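PDB 2FSR: acetyltransferase from Agrobacterium tumefaciens, which probably transfers the acetyl group of acetyl-coenzyme A to an acceptor that has not been identified. Local coordinates for residues P46-F51 with C74-N79. Residues are numbered along the deposited sequence; the frame is centred on the assembly and turned at random.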
loop_
_atom_site.group_PDB
_atom_site.type_symbol
_atom_site.label_atom_id
_atom_site.label_comp_id
_atom_site.label_asym_id
_atom_site.label_seq_id
_atom_site.Cartn_x
_atom_site.Cartn_y
_atom_site.Cartn_z
ATOM N N PRO A 46 6.246 5.738 -15.026
ATOM C CA PRO A 46 7.565 6.351 -15.044
ATOM C C PRO A 46 8.085 6.828 -13.681
ATOM O O PRO A 46 9.243 6.534 -13.355
ATOM C CB PRO A 46 7.397 7.511 -16.034
ATOM C CG PRO A 46 6.339 7.026 -16.976
ATOM C CD PRO A 46 5.357 6.333 -16.048
ATOM N N ALA A 47 7.265 7.541 -12.906
ATOM C CA ALA A 47 7.728 8.051 -11.595
ATOM C C ALA A 47 7.926 6.874 -10.643
ATOM O O ALA A 47 8.848 6.873 -9.803
ATOM C CB ALA A 47 6.740 9.042 -11.033
ATOM N N TYR A 48 7.067 5.859 -10.773
ATOM C CA TYR A 48 7.194 4.655 -9.946
ATOM C C TYR A 48 8.517 3.954 -10.215
ATOM O O TYR A 48 9.204 3.542 -9.270
ATOM C CB TYR A 48 5.999 3.725 -10.218
ATOM C CG TYR A 48 5.953 2.438 -9.419
ATOM C CD1 TYR A 48 5.435 2.417 -8.119
ATOM C CD2 TYR A 48 6.417 1.256 -9.961
ATOM C CE1 TYR A 48 5.389 1.232 -7.403
ATOM C CE2 TYR A 48 6.375 0.061 -9.252
ATOM C CZ TYR A 48 5.866 0.063 -7.972
ATOM O OH TYR A 48 5.814 -1.127 -7.271
ATOM N N ARG A 49 8.880 3.829 -11.492
ATOM C CA ARG A 49 10.107 3.148 -11.887
ATOM C C ARG A 49 11.315 3.966 -11.421
ATOM O O ARG A 49 12.290 3.403 -10.924
ATOM C CB ARG A 49 10.127 2.945 -13.410
ATOM C CG ARG A 49 11.410 2.397 -13.986
ATOM C CD ARG A 49 11.841 1.068 -13.372
ATOM N NE ARG A 49 13.190 0.720 -13.840
ATOM C CZ ARG A 49 14.103 0.056 -13.133
ATOM N NH1 ARG A 49 13.830 -0.380 -11.898
ATOM N NH2 ARG A 49 15.312 -0.178 -13.647
ATOM N N ASP A 50 11.253 5.288 -11.588
ATOM C CA ASP A 50 12.307 6.176 -11.072
ATOM C C ASP A 50 12.568 5.876 -9.591
ATOM O O ASP A 50 13.721 5.674 -9.180
ATOM C CB ASP A 50 11.928 7.661 -11.230
ATOM C CG ASP A 50 12.005 8.162 -12.674
ATOM O OD1 ASP A 50 12.526 7.453 -13.565
ATOM O OD2 ASP A 50 11.534 9.303 -12.908
ATOM N N PHE A 51 11.495 5.781 -8.814
ATOM C CA PHE A 51 11.628 5.491 -7.388
ATOM C C PHE A 51 12.246 4.102 -7.170
ATOM O O PHE A 51 13.209 3.939 -6.410
ATOM C CB PHE A 51 10.258 5.566 -6.692
ATOM C CG PHE A 51 10.274 5.067 -5.262
ATOM C CD1 PHE A 51 10.685 5.902 -4.240
ATOM C CD2 PHE A 51 9.889 3.773 -4.954
ATOM C CE1 PHE A 51 10.710 5.442 -2.904
ATOM C CE2 PHE A 51 9.909 3.308 -3.625
ATOM C CZ PHE A 51 10.322 4.151 -2.610
ATOM N N CYS A 74 2.297 -4.434 -11.665
ATOM C CA CYS A 74 1.171 -5.242 -12.127
ATOM C C CYS A 74 0.457 -5.984 -10.981
ATOM O O CYS A 74 -0.787 -6.034 -10.975
ATOM C CB CYS A 74 1.624 -6.225 -13.178
ATOM S SG CYS A 74 2.070 -5.431 -14.779
ATOM N N HIS A 75 1.232 -6.495 -10.022
ATOM C CA HIS A 75 0.684 -7.107 -8.790
ATOM C C HIS A 75 -0.169 -6.062 -8.053
ATOM O O HIS A 75 -1.285 -6.354 -7.594
ATOM C CB HIS A 75 1.854 -7.611 -7.940
ATOM C CG HIS A 75 1.571 -7.668 -6.472
ATOM N ND1 HIS A 75 1.279 -8.851 -5.826
ATOM C CD2 HIS A 75 1.576 -6.698 -5.525
ATOM C CE1 HIS A 75 1.107 -8.604 -4.535
ATOM N NE2 HIS A 75 1.306 -7.311 -4.323
ATOM N N ASP A 76 0.353 -4.837 -7.975
ATOM C CA ASP A 76 -0.340 -3.761 -7.267
ATOM C C ASP A 76 -1.764 -3.495 -7.818
ATOM O O ASP A 76 -2.718 -3.277 -7.078
ATOM C CB ASP A 76 0.489 -2.480 -7.354
ATOM C CG ASP A 76 1.763 -2.512 -6.501
ATOM O OD1 ASP A 76 1.843 -3.309 -5.531
ATOM O OD2 ASP A 76 2.674 -1.683 -6.772
ATOM N N LEU A 77 -1.890 -3.524 -9.150
ATOM C CA LEU A 77 -3.164 -3.329 -9.806
ATOM C C LEU A 77 -3.996 -4.609 -9.744
ATOM O O LEU A 77 -5.162 -4.567 -9.353
ATOM C CB LEU A 77 -2.933 -2.876 -11.263
ATOM C CG LEU A 77 -4.162 -2.629 -12.145
ATOM C CD1 LEU A 77 -4.806 -3.908 -12.657
ATOM C CD2 LEU A 77 -5.230 -1.737 -11.458
ATOM N N ALA A 78 -3.384 -5.742 -10.094
ATOM C CA ALA A 78 -4.104 -7.021 -10.221
ATOM C C ALA A 78 -4.705 -7.553 -8.923
ATOM O O ALA A 78 -5.696 -8.303 -8.958
ATOM C CB ALA A 78 -3.216 -8.088 -10.844
ATOM N N ASN A 79 -4.117 -7.173 -7.783
ATOM C CA ASN A 79 -4.660 -7.635 -6.505
ATOM C C ASN A 79 -6.147 -7.286 -6.353
ATOM O O ASN A 79 -6.897 -8.034 -5.730
ATOM C CB ASN A 79 -3.834 -7.107 -5.317
ATOM C CG ASN A 79 -2.710 -8.052 -4.901
ATOM O OD1 ASN A 79 -2.552 -8.344 -3.708
ATOM N ND2 ASN A 79 -1.929 -8.541 -5.860
HETATM O O HOH W 1 4.652 -1.192 -4.917
#
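With CG of Y48 anti to the backbone N (chi1 -179°), the phenol reaches out from helix 45-53, while CG of D76 lies anti to its own carbonyl carbon (chi1 -72°) and carries the carboxylate to meet it from helix 66-83. The two side chains arrive from opposite directions and span a wide separation: the closest CA atoms of the two segments, those of Y48 and D76, are 11.6 Å apart. Ring and carboxylate stand almost perpendicular, at 89°, and D76 OD2 comes to 3.2 Å from Y48 OH, approaching the ring obliquely.

A water molecule completes the link. It lies in the plane of the Y48 ring, at its edge, shares a hydrogen bond of 2.6 Å with Y48 OH, and donates one of 2.8 Å to D76 OD2, thus bridging phenol and carboxylate. The same carboxylate oxygen also accepts a hydrogen bond from NE2 of Q101 on strand 97-105, so the meeting point of the two helices is tied to the central sheet as well. Around the phenol, the ring of F73 meets that of Y48, and T69 and V72 add further contacts from helix 66-83.

Here is a worked example of a water-bridged polar contact within a GNAT domain: between segments 46-51 and 74-79 the 55 Å² of buried surface is confined to Y48 and D76. Both touching residues are buried, and with water and amide both donating to OD2, the carboxylate's negative charge is probably stabilised, consistent with an ionised aspartate held beneath the protein surface.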